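Local coordinates for peptide amidase (PDB 1M22), which probably hydrolyses amide bonds as an amidase signature enzyme, with a catalytic centre built from two serines and a lysine, at residues L48-E53 against A170-A175; L325-F330 against V372-T377; S161-S166 against V420-R425; E53-A58 against A122-K127. One frame throughout, in Å; residues are numbered along the deposited sequence.

Contact 1. Residues L48-E53 against A170-A175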
loop_
_atom_site.group_PDB
_atom_site.type_symbol
_atom_site.label_atom_id
_atom_site.label_comp_id
_atom_site.label_asym_id
_atom_site.label_seq_id
_atom_site.Cartn_x
_atom_site.Cartn_y
_atom_site.Cartn_z
ATOM N N LEU A 48 19.312 -0.268 0.151
ATOM C CA LEU A 48 17.933 -0.580 0.504
ATOM C C LEU A 48 17.198 -1.337 -0.597
ATOM O O LEU A 48 16.277 -2.104 -0.316
ATOM C CB LEU A 48 17.179 0.708 0.831
ATOM C CG LEU A 48 17.735 1.546 1.986
ATOM C CD1 LEU A 48 16.915 2.820 2.135
ATOM C CD2 LEU A 48 17.707 0.741 3.278
ATOM N N ARG A 49 17.610 -1.118 -1.843
ATOM C CA ARG A 49 16.996 -1.756 -3.004
ATOM C C ARG A 49 15.480 -1.600 -3.041
ATOM O O ARG A 49 14.744 -2.535 -3.375
ATOM C CB ARG A 49 17.372 -3.237 -3.075
ATOM C CG ARG A 49 18.869 -3.470 -3.199
ATOM C CD ARG A 49 19.172 -4.762 -3.930
ATOM N NE ARG A 49 18.932 -4.629 -5.364
ATOM C CZ ARG A 49 19.248 -5.554 -6.264
ATOM N NH1 ARG A 49 19.820 -6.688 -5.883
ATOM N NH2 ARG A 49 18.999 -5.341 -7.549
ATOM N N ALA A 50 15.013 -0.404 -2.705
ATOM C CA ALA A 50 13.584 -0.125 -2.727
ATOM C C ALA A 50 13.117 0.185 -4.149
ATOM O O ALA A 50 11.965 -0.071 -4.502
ATOM C CB ALA A 50 13.270 1.051 -1.815
ATOM N N VAL A 51 14.015 0.733 -4.962
ATOM C CA VAL A 51 13.697 1.113 -6.334
ATOM C C VAL A 51 14.212 0.087 -7.335
ATOM O O VAL A 51 15.421 -0.108 -7.476
ATOM C CB VAL A 51 14.298 2.499 -6.651
ATOM C CG1 VAL A 51 13.965 2.902 -8.072
ATOM C CG2 VAL A 51 13.754 3.527 -5.672
ATOM N N ILE A 52 13.289 -0.559 -8.039
ATOM C CA ILE A 52 13.640 -1.588 -9.009
ATOM C C ILE A 52 13.975 -1.015 -10.393
ATOM O O ILE A 52 14.736 -1.619 -11.149
ATOM C CB ILE A 52 12.500 -2.650 -9.085
ATOM C CG1 ILE A 52 12.963 -3.873 -9.876
ATOM C CG2 ILE A 52 11.242 -2.035 -9.683
ATOM C CD1 ILE A 52 11.984 -5.038 -9.822
ATOM N N GLU A 53 13.424 0.151 -10.723
ATOM C CA GLU A 53 13.714 0.780 -12.011
ATOM C C GLU A 53 13.442 2.273 -11.968
ATOM O O GLU A 53 12.410 2.712 -11.463
ATOM C CB GLU A 53 12.883 0.153 -13.142
ATOM C CG GLU A 53 13.327 0.612 -14.540
ATOM C CD GLU A 53 12.441 0.104 -15.673
ATOM O OE1 GLU A 53 11.606 -0.794 -15.443
ATOM O OE2 GLU A 53 12.593 0.606 -16.808
ATOM N N ALA A 170 6.994 1.322 0.726
ATOM C CA ALA A 170 7.041 1.702 2.133
ATOM C C ALA A 170 8.442 2.179 2.512
ATOM O O ALA A 170 8.603 3.221 3.149
ATOM C CB ALA A 170 6.634 0.525 3.010
ATOM N N VAL A 171 9.455 1.418 2.108
ATOM C CA VAL A 171 10.833 1.773 2.412
ATOM C C VAL A 171 11.220 3.103 1.773
ATOM O O VAL A 171 11.844 3.947 2.417
ATOM C CB VAL A 171 11.803 0.674 1.933
ATOM C CG1 VAL A 171 13.244 1.159 2.036
ATOM C CG2 VAL A 171 11.612 -0.579 2.774
ATOM N N ALA A 172 10.842 3.302 0.513
ATOM C CA ALA A 172 11.175 4.545 -0.177
ATOM C C ALA A 172 10.600 5.765 0.540
ATOM O O ALA A 172 11.275 6.782 0.695
ATOM C CB ALA A 172 10.674 4.495 -1.609
ATOM N N VAL A 173 9.351 5.671 0.975
ATOM C CA VAL A 173 8.735 6.789 1.672
ATOM C C VAL A 173 9.404 7.017 3.030
ATOM O O VAL A 173 9.667 8.156 3.421
ATOM C CB VAL A 173 7.218 6.550 1.852
ATOM C CG1 VAL A 173 6.620 7.606 2.765
ATOM C CG2 VAL A 173 6.534 6.585 0.489
ATOM N N ALA A 174 9.695 5.934 3.743
ATOM C CA ALA A 174 10.332 6.038 5.055
ATOM C C ALA A 174 11.737 6.624 4.972
ATOM O O ALA A 174 12.175 7.319 5.887
ATOM C CB ALA A 174 10.390 4.666 5.713
ATOM N N ALA A 175 12.433 6.327 3.877
ATOM C CA ALA A 175 13.804 6.789 3.663
ATOM C C ALA A 175 13.882 8.093 2.882
ATOM O O ALA A 175 14.965 8.521 2.498
ATOM C CB ALA A 175 14.605 5.704 2.944
#
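The end of helix 167-174 packs against the loop feeding edge strand 51-54, L48 and A50 of the loop meeting V171, A172 and A175 of the helix. The V171 methyl CG1 is the central atom. With V171 chi1 at 170°, CG1 lies anti to the backbone N and projects between the two loop residues, 4.0 Å from L48 CD1 and 3.9 Å from A50 CB. The L48 branch carries on past V171 to the next turn of the helix, where CD1 reaches A175 CB at 3.8 Å, so one methyl spans V171 and A175. A50 CB also settles beside the helix backbone, 4.0 Å from A172 N. No hydrogen bond crosses, and the 182 Å² is buried mainly by aliphatic side chains.

In the amidase fold this joint sets the start of the outermost strand of the large mixed sheet beside the helix that follows the active-site S165. V171 lies about 12 Å from S165 between side chains, so the contact stands apart from the catalytic groups. R49 has left-handed backbone angles (51/42), and its side chain leaves the helix while those of L48 and A50 on its two flanks face it. D42 accepts from A50 N on OD2 and from V51 N on OD1. At the helix end, A175 is the first residue to depart from helical angles, yet its N still bonds to V171 O at 2.9 Å, continuing the helical pattern; its own carbonyl is taken by R37.

Contact 2. Residues L325-F330 against V372-T377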
loop_
_atom_site.group_PDB
_atom_site.type_symbol
_atom_site.label_atom_id
_atom_site.label_comp_id
_atom_site.label_asym_id
_atom_site.label_seq_id
_atom_site.Cartn_x
_atom_site.Cartn_y
_atom_site.Cartn_z
ATOM N N LEU A 325 -10.795 -18.334 -2.932
ATOM C CA LEU A 325 -11.128 -17.291 -3.894
ATOM C C LEU A 325 -9.889 -16.660 -4.531
ATOM O O LEU A 325 -9.908 -16.318 -5.710
ATOM C CB LEU A 325 -12.026 -16.225 -3.244
ATOM C CG LEU A 325 -11.446 -15.182 -2.290
ATOM C CD1 LEU A 325 -10.931 -13.989 -3.088
ATOM C CD2 LEU A 325 -12.531 -14.727 -1.328
ATOM N N LEU A 326 -8.812 -16.523 -3.764
ATOM C CA LEU A 326 -7.588 -15.939 -4.304
ATOM C C LEU A 326 -6.981 -16.806 -5.408
ATOM O O LEU A 326 -6.526 -16.289 -6.425
ATOM C CB LEU A 326 -6.553 -15.720 -3.194
ATOM C CG LEU A 326 -6.901 -14.685 -2.121
ATOM C CD1 LEU A 326 -5.758 -14.583 -1.123
ATOM C CD2 LEU A 326 -7.159 -13.336 -2.767
ATOM N N LEU A 327 -6.975 -18.121 -5.209
ATOM C CA LEU A 327 -6.422 -19.026 -6.209
ATOM C C LEU A 327 -7.196 -18.932 -7.522
ATOM O O LEU A 327 -6.604 -18.808 -8.590
ATOM C CB LEU A 327 -6.442 -20.467 -5.689
ATOM C CG LEU A 327 -5.471 -20.786 -4.548
ATOM C CD1 LEU A 327 -5.814 -22.136 -3.939
ATOM C CD2 LEU A 327 -4.042 -20.778 -5.072
ATOM N N TYR A 328 -8.521 -18.981 -7.436
ATOM C CA TYR A 328 -9.350 -18.900 -8.631
ATOM C C TYR A 328 -9.236 -17.554 -9.333
ATOM O O TYR A 328 -9.075 -17.486 -10.552
ATOM C CB TYR A 328 -10.823 -19.144 -8.288
ATOM C CG TYR A 328 -11.207 -20.599 -8.129
ATOM C CD1 TYR A 328 -10.857 -21.314 -6.987
ATOM C CD2 TYR A 328 -11.940 -21.253 -9.119
ATOM C CE1 TYR A 328 -11.234 -22.650 -6.828
ATOM C CE2 TYR A 328 -12.321 -22.586 -8.972
ATOM C CZ TYR A 328 -11.965 -23.275 -7.825
ATOM O OH TYR A 328 -12.349 -24.588 -7.666
ATOM N N GLU A 329 -9.320 -16.476 -8.562
ATOM C CA GLU A 329 -9.253 -15.150 -9.150
ATOM C C GLU A 329 -7.873 -14.810 -9.697
ATOM O O GLU A 329 -7.760 -14.064 -10.668
ATOM C CB GLU A 329 -9.723 -14.109 -8.128
ATOM C CG GLU A 329 -11.198 -14.287 -7.768
ATOM C CD GLU A 329 -11.743 -13.201 -6.865
ATOM O OE1 GLU A 329 -11.023 -12.210 -6.605
ATOM O OE2 GLU A 329 -12.904 -13.337 -6.417
ATOM N N PHE A 330 -6.824 -15.363 -9.096
ATOM C CA PHE A 330 -5.472 -15.096 -9.574
ATOM C C PHE A 330 -5.284 -15.657 -10.984
ATOM O O PHE A 330 -4.780 -14.969 -11.867
ATOM C CB PHE A 330 -4.430 -15.707 -8.630
ATOM C CG PHE A 330 -3.010 -15.561 -9.113
ATOM C CD1 PHE A 330 -2.401 -14.309 -9.184
ATOM C CD2 PHE A 330 -2.285 -16.679 -9.515
ATOM C CE1 PHE A 330 -1.093 -14.175 -9.650
ATOM C CE2 PHE A 330 -0.979 -16.559 -9.982
ATOM C CZ PHE A 330 -0.380 -15.305 -10.051
ATOM N N VAL A 372 1.254 -22.967 -9.089
ATOM C CA VAL A 372 0.869 -24.321 -9.458
ATOM C C VAL A 372 -0.549 -24.647 -9.003
ATOM O O VAL A 372 -1.337 -25.199 -9.768
ATOM C CB VAL A 372 1.865 -25.345 -8.864
ATOM C CG1 VAL A 372 1.359 -26.770 -9.082
ATOM C CG2 VAL A 372 3.232 -25.167 -9.521
ATOM N N GLU A 373 -0.885 -24.304 -7.764
ATOM C CA GLU A 373 -2.226 -24.586 -7.274
ATOM C C GLU A 373 -3.270 -23.755 -8.016
ATOM O O GLU A 373 -4.340 -24.253 -8.360
ATOM C CB GLU A 373 -2.324 -24.331 -5.768
ATOM C CG GLU A 373 -3.726 -24.552 -5.219
ATOM C CD GLU A 373 -3.753 -24.813 -3.725
ATOM O OE1 GLU A 373 -2.948 -24.200 -2.994
ATOM O OE2 GLU A 373 -4.595 -25.625 -3.283
ATOM N N ALA A 374 -2.958 -22.488 -8.271
ATOM C CA ALA A 374 -3.890 -21.617 -8.976
ATOM C C ALA A 374 -4.156 -22.100 -10.403
ATOM O O ALA A 374 -5.283 -22.034 -10.892
ATOM C CB ALA A 374 -3.352 -20.187 -9.003
ATOM N N ASP A 375 -3.123 -22.603 -11.070
ATOM C CA ASP A 375 -3.287 -23.065 -12.443
ATOM C C ASP A 375 -4.239 -24.251 -12.566
ATOM O O ASP A 375 -4.839 -24.461 -13.622
ATOM C CB ASP A 375 -1.931 -23.432 -13.046
ATOM C CG ASP A 375 -1.993 -23.594 -14.550
ATOM O OD1 ASP A 375 -2.507 -22.672 -15.217
ATOM O OD2 ASP A 375 -1.528 -24.634 -15.065
ATOM N N ALA A 376 -4.388 -25.009 -11.485
ATOM C CA ALA A 376 -5.257 -26.181 -11.486
ATOM C C ALA A 376 -6.716 -25.883 -11.152
ATOM O O ALA A 376 -7.543 -26.792 -11.137
ATOM C CB ALA A 376 -4.708 -27.230 -10.521
ATOM N N THR A 377 -7.040 -24.621 -10.876
ATOM C CA THR A 377 -8.424 -24.276 -10.560
ATOM C C THR A 377 -9.276 -24.349 -11.825
ATOM O O THR A 377 -8.824 -23.996 -12.914
ATOM C CB THR A 377 -8.537 -22.868 -9.923
ATOM O OG1 THR A 377 -7.982 -21.881 -10.803
ATOM C CG2 THR A 377 -7.804 -22.836 -8.592
HETATM O O HOH W 1 -9.515 -19.834 -12.105
#
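L327 and A374 form the dense half of this contact, their CA atoms only 4.6 Å apart, while T377 and Y328 carry the half that admits water. On the dense side the A374 methyl fits against the backbone of helix 319-340, with CB 3.6 Å from L327 O, and meets the rim of a ring, F330 CD2 lying 3.7 Å from A374 CB in the plane of the phenyl group. L327 reaches out along helix 369-375. Its CD1 comes within 3.4 Å of E373 CD and just as near E373 CG, so the leucine methyl lies against the stem of the glutamate, whose carboxylate pairs with R323.

Both elements belong to the helices that cover the sheet of this enzyme, and the shorter one ends here. A374 O accepts from T377 N and also from T377 OG1 at 2.7 Å, the hydroxyl lying in the carbonyl plane. T377 chi1 of 58° puts OG1 in the crowded position between its backbone N and carbonyl carbon, from where it can reach back to A374 O. The course of the backbone after the helix lays T377 CB over the Y328 ring as a CH-pi contact, 3.7 Å from the ring centroid and only 6° off the normal; chi1 then turns CG2 toward the CD1-CE1 side.

Solvent enters on this looser side. A water donates to Y328 O at 2.8 Å and to T377 OG1 at 2.9 Å, bridging 325-330 and 372-377, between which no direct hydrogen bond forms; further out, the Y328 ring also meets that of Y385.

Contact 3. Residues S161-S166 against V420-R425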
loop_
_atom_site.group_PDB
_atom_site.type_symbol
_atom_site.label_atom_id
_atom_site.label_comp_id
_atom_site.label_asym_id
_atom_site.label_seq_id
_atom_site.Cartn_x
_atom_site.Cartn_y
_atom_site.Cartn_z
ATOM N N SER A 161 13.437 -7.304 7.907
ATOM C CA SER A 161 12.439 -7.276 6.856
ATOM C C SER A 161 11.618 -6.015 6.677
ATOM O O SER A 161 11.251 -5.351 7.645
ATOM C CB SER A 161 11.477 -8.447 7.053
ATOM O OG SER A 161 10.558 -8.529 5.981
ATOM N N PRO A 162 11.337 -5.660 5.415
ATOM C CA PRO A 162 10.529 -4.473 5.129
ATOM C C PRO A 162 9.071 -4.926 5.003
ATOM O O PRO A 162 8.181 -4.112 4.774
ATOM C CB PRO A 162 11.075 -4.010 3.789
ATOM C CG PRO A 162 11.359 -5.313 3.099
ATOM C CD PRO A 162 12.035 -6.120 4.197
ATOM N N CYS A 163 8.844 -6.227 5.174
ATOM C CA CYS A 163 7.521 -6.836 5.013
ATOM C C CYS A 163 7.126 -6.688 3.531
ATOM O O CYS A 163 7.996 -6.462 2.690
ATOM C CB CYS A 163 6.482 -6.183 5.935
ATOM S SG CYS A 163 4.957 -7.157 6.155
ATOM N N GLY A 164 5.840 -6.806 3.202
ATOM C CA GLY A 164 5.416 -6.722 1.805
ATOM C C GLY A 164 3.900 -6.736 1.686
ATOM O O GLY A 164 3.253 -6.853 2.714
ATOM N N SER A 165 3.327 -6.825 0.483
ATOM C CA SER A 165 4.053 -7.041 -0.719
ATOM C C SER A 165 4.553 -5.668 -1.319
ATOM O O SER A 165 5.262 -5.621 -2.313
ATOM C CB SER A 165 3.524 -7.891 -1.794
ATOM O OG SER A 165 2.290 -7.365 -2.252
ATOM N N SER A 166 4.160 -4.554 -0.714
ATOM C CA SER A 166 4.553 -3.209 -1.178
ATOM C C SER A 166 5.808 -2.753 -0.434
ATOM O O SER A 166 5.863 -1.647 0.117
ATOM C CB SER A 166 3.428 -2.205 -0.903
ATOM O OG SER A 166 2.204 -2.587 -1.515
ATOM N N VAL A 420 6.800 -6.189 15.048
ATOM C CA VAL A 420 7.926 -5.465 14.469
ATOM C C VAL A 420 8.680 -6.299 13.445
ATOM O O VAL A 420 8.489 -7.511 13.343
ATOM C CB VAL A 420 8.923 -5.002 15.550
ATOM C CG1 VAL A 420 8.234 -4.048 16.509
ATOM C CG2 VAL A 420 9.487 -6.204 16.292
ATOM N N ALA A 421 9.535 -5.631 12.679
ATOM C CA ALA A 421 10.329 -6.292 11.655
ATOM C C ALA A 421 11.170 -7.420 12.247
ATOM O O ALA A 421 11.649 -7.331 13.379
ATOM C CB ALA A 421 11.229 -5.276 10.965
ATOM N N TRP A 422 11.347 -8.470 11.457
ATOM C CA TRP A 422 12.112 -9.646 11.852
ATOM C C TRP A 422 13.333 -9.790 10.946
ATOM O O TRP A 422 13.384 -9.207 9.863
ATOM C CB TRP A 422 11.226 -10.883 11.713
ATOM C CG TRP A 422 10.652 -11.019 10.332
ATOM C CD1 TRP A 422 11.186 -11.713 9.284
ATOM C CD2 TRP A 422 9.464 -10.388 9.831
ATOM N NE1 TRP A 422 10.407 -11.553 8.161
ATOM C CE2 TRP A 422 9.343 -10.745 8.470
ATOM C CE3 TRP A 422 8.492 -9.555 10.402
ATOM C CZ2 TRP A 422 8.288 -10.296 7.667
ATOM C CZ3 TRP A 422 7.441 -9.107 9.603
ATOM C CH2 TRP A 422 7.350 -9.480 8.250
ATOM N N PRO A 423 14.341 -10.563 11.382
ATOM C CA PRO A 423 15.540 -10.759 10.562
ATOM C C PRO A 423 15.134 -11.366 9.220
ATOM O O PRO A 423 14.361 -12.323 9.180
ATOM C CB PRO A 423 16.374 -11.730 11.398
ATOM C CG PRO A 423 15.986 -11.391 12.797
ATOM C CD PRO A 423 14.490 -11.212 12.697
ATOM N N ILE A 424 15.647 -10.811 8.128
ATOM C CA ILE A 424 15.321 -11.317 6.799
ATOM C C ILE A 424 15.687 -12.790 6.647
ATOM O O ILE A 424 14.895 -13.579 6.134
ATOM C CB ILE A 424 16.040 -10.506 5.697
ATOM C CG1 ILE A 424 15.513 -9.067 5.685
ATOM C CG2 ILE A 424 15.825 -11.165 4.335
ATOM C CD1 ILE A 424 16.270 -8.145 4.754
ATOM N N ARG A 425 16.884 -13.155 7.096
ATOM C CA ARG A 425 17.353 -14.534 6.998
ATOM C C ARG A 425 16.690 -15.468 8.006
ATOM O O ARG A 425 17.264 -16.488 8.389
ATOM C CB ARG A 425 18.875 -14.584 7.174
ATOM C CG ARG A 425 19.658 -13.979 6.017
ATOM C CD ARG A 425 21.150 -13.937 6.320
ATOM N NE ARG A 425 21.927 -13.403 5.203
ATOM C CZ ARG A 425 22.128 -14.042 4.056
ATOM N NH1 ARG A 425 21.610 -15.248 3.864
ATOM N NH2 ARG A 425 22.848 -13.476 3.096
#
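Two torsions bring W422 and S161 together. W422 chi1 of 55° holds CG between the backbone N and the carbonyl carbon, which brings the indole face against S161; S161 chi1 of -175° carries OG away from its own N and along the ring. S161 CB then sits over the indole face, 3.6 Å from the centroid of the five-membered ring in a CH-pi contact, while S161 OG lies 3.3 Å from W422 CZ2. The backbones are joined beside this CH-pi contact: S161 N donates to W422 O at 2.7 Å with an N-H...O angle of 160°, the donor lying nearly on the line of the C=O bond. I424 CG1 packs 3.5 Å from the same S161 N, and A421 CB touches S161 O at 3.3 Å, so neighbours of the tryptophan border the serine backbone too.

S161 OG accepts from C163 N at 3.0 Å, an ST turn. This turn delivers C163 to the indole edge, where SG is 3.9 Å from W422 CH2, a sulfur-aromatic contact close to the ring plane. C163 is not disulfide-bonded here, although C192, its partner in another structure of the protein, lies against it.

The loop next passes through G164 and a cis peptide to S165, whose OG bonds to S189 OG and K86 NZ, the Ser-cisSer-Lys triad of amidase signature enzymes. A serine packed on one face of an indole, bonded through its N and turned by its OG is probably restricted in rotation, which is consistent with a fixed course for the chain approaching the cis peptide before the catalytic S165.

Contact 4. Residues E53-A58 against A122-K127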
loop_
_atom_site.group_PDB
_atom_site.type_symbol
_atom_site.label_atom_id
_atom_site.label_comp_id
_atom_site.label_asym_id
_atom_site.label_seq_id
_atom_site.Cartn_x
_atom_site.Cartn_y
_atom_site.Cartn_z
ATOM N N GLU A 53 13.424 0.151 -10.723
ATOM C CA GLU A 53 13.714 0.780 -12.011
ATOM C C GLU A 53 13.442 2.273 -11.968
ATOM O O GLU A 53 12.410 2.712 -11.463
ATOM C CB GLU A 53 12.883 0.153 -13.142
ATOM C CG GLU A 53 13.327 0.612 -14.540
ATOM C CD GLU A 53 12.441 0.104 -15.673
ATOM O OE1 GLU A 53 11.606 -0.794 -15.443
ATOM O OE2 GLU A 53 12.593 0.606 -16.808
ATOM N N LEU A 54 14.374 3.056 -12.497
ATOM C CA LEU A 54 14.208 4.501 -12.538
ATOM C C LEU A 54 13.499 4.873 -13.831
ATOM O O LEU A 54 13.624 4.179 -14.840
ATOM C CB LEU A 54 15.568 5.202 -12.494
ATOM C CG LEU A 54 16.368 5.083 -11.196
ATOM C CD1 LEU A 54 17.756 5.669 -11.393
ATOM C CD2 LEU A 54 15.633 5.805 -10.078
ATOM N N ASN A 55 12.741 5.961 -13.791
ATOM C CA ASN A 55 12.047 6.434 -14.975
ATOM C C ASN A 55 13.036 7.290 -15.757
ATOM O O ASN A 55 13.474 8.334 -15.277
ATOM C CB ASN A 55 10.829 7.272 -14.580
ATOM C CG ASN A 55 10.138 7.893 -15.778
ATOM O OD1 ASN A 55 10.414 7.533 -16.923
ATOM N ND2 ASN A 55 9.228 8.824 -15.520
ATOM N N PRO A 56 13.413 6.854 -16.970
ATOM C CA PRO A 56 14.363 7.644 -17.757
ATOM C C PRO A 56 13.842 9.035 -18.104
ATOM O O PRO A 56 14.623 9.933 -18.416
ATOM C CB PRO A 56 14.588 6.778 -18.994
ATOM C CG PRO A 56 13.279 6.079 -19.155
ATOM C CD PRO A 56 12.946 5.684 -17.731
ATOM N N ASP A 57 12.526 9.214 -18.032
ATOM C CA ASP A 57 11.911 10.499 -18.350
ATOM C C ASP A 57 11.564 11.342 -17.127
ATOM O O ASP A 57 10.855 12.340 -17.250
ATOM C CB ASP A 57 10.634 10.299 -19.171
ATOM C CG ASP A 57 10.895 9.665 -20.520
ATOM O OD1 ASP A 57 11.982 9.892 -21.088
ATOM O OD2 ASP A 57 9.998 8.953 -21.021
ATOM N N ALA A 58 12.064 10.958 -15.956
ATOM C CA ALA A 58 11.762 11.702 -14.732
ATOM C C ALA A 58 12.142 13.176 -14.822
ATOM O O ALA A 58 11.334 14.051 -14.510
ATOM C CB ALA A 58 12.460 11.062 -13.542
ATOM N N ALA A 122 1.895 15.070 -11.171
ATOM C CA ALA A 122 2.914 14.333 -10.437
ATOM C C ALA A 122 4.015 13.857 -11.377
ATOM O O ALA A 122 3.781 13.622 -12.563
ATOM C CB ALA A 122 2.291 13.140 -9.710
ATOM N N VAL A 123 5.219 13.736 -10.834
ATOM C CA VAL A 123 6.380 13.283 -11.586
ATOM C C VAL A 123 6.683 11.851 -11.152
ATOM O O VAL A 123 6.850 11.584 -9.963
ATOM C CB VAL A 123 7.609 14.168 -11.280
ATOM C CG1 VAL A 123 8.865 13.571 -11.910
ATOM C CG2 VAL A 123 7.370 15.579 -11.802
ATOM N N VAL A 124 6.739 10.928 -12.104
ATOM C CA VAL A 124 7.036 9.540 -11.769
ATOM C C VAL A 124 8.548 9.335 -11.737
ATOM O O VAL A 124 9.215 9.430 -12.763
ATOM C CB VAL A 124 6.406 8.572 -12.794
ATOM C CG1 VAL A 124 6.743 7.130 -12.433
ATOM C CG2 VAL A 124 4.897 8.770 -12.827
ATOM N N LEU A 125 9.089 9.075 -10.551
ATOM C CA LEU A 125 10.525 8.858 -10.395
ATOM C C LEU A 125 10.948 7.471 -10.859
ATOM O O LEU A 125 12.062 7.285 -11.351
ATOM C CB LEU A 125 10.941 9.017 -8.932
ATOM C CG LEU A 125 10.987 10.406 -8.300
ATOM C CD1 LEU A 125 11.241 10.261 -6.806
ATOM C CD2 LEU A 125 12.082 11.243 -8.948
ATOM N N GLY A 126 10.057 6.500 -10.689
ATOM C CA GLY A 126 10.368 5.138 -11.073
ATOM C C GLY A 126 9.439 4.139 -10.417
ATOM O O GLY A 126 8.375 4.508 -9.913
ATOM N N LYS A 127 9.856 2.876 -10.414
ATOM C CA LYS A 127 9.076 1.780 -9.850
ATOM C C LYS A 127 9.771 1.182 -8.634
ATOM O O LYS A 127 11.000 1.152 -8.565
ATOM C CB LYS A 127 8.886 0.682 -10.904
ATOM C CG LYS A 127 8.450 1.179 -12.279
ATOM C CD LYS A 127 7.083 1.852 -12.247
ATOM C CE LYS A 127 5.969 0.858 -11.956
ATOM N NZ LYS A 127 5.833 -0.184 -13.019
HETATM O O HOH W 2 14.313 8.763 -12.713
#
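E53 and K127 pair antiparallel, joining edge strand 51-54 to strand 123-128 in the main sheet of the fold, at a classic beta bulge where I52 and E53 both face K127. Theirs is a hydrogen-bonded pair, but unequal: K127 N donates to E53 O at 2.8 Å, while the return bond from E53 N to K127 O is weak at 3.4 Å, consistent with K127 O also taking I52 N. The non-hydrogen-bonded pair L54-G126 follows. With no side chain on G126 the strands close in, and G126 CA comes 3.2 Å from E53 O.

Beyond the strand end, N55 N bonds to L125 O at 2.9 Å from above the carbonyl plane. N55 ND2 gives an in-plane amide N-H to V124 O at 2.8 Å.

The second shell fixes that amide. N55 OD1 accepts from D57 N in an Asx turn within the type I turn N55-A58, and the E61 carboxylate takes N55 ND2 on OE2 and V124 N on OE1, linking the turn to strand 123-128. The turn brings A58 CB to 3.7 Å from V124 O. K127 bends away to D87 and I89 O, while E53 pairs with R148. A water donates to N55 O at 2.7 Å and to L125 O at 3.0 Å.

In the fold
From the N terminus, residues 48-53 open contact 1 and 53-58 open contact 4, the two sharing E53. Contact 4 closes first, at 122-127, and is nested inside the longer loop that contact 1 closes at 170-175; together they tie the edge strand to its sheet neighbour and to helix 167-174. Contact 3 opens at 161-166, before contact 1 has closed, so these two cross, and they touch where V171 CG2 meets P162 CB. Contact 3 closes only at 420-425, enclosing contact 2, a local pairing of two helices, the two contact centres being about 26 Å apart. The crossing ties the loop bearing S165 to 420-425 and, through helix 167-174, to the edge-strand region.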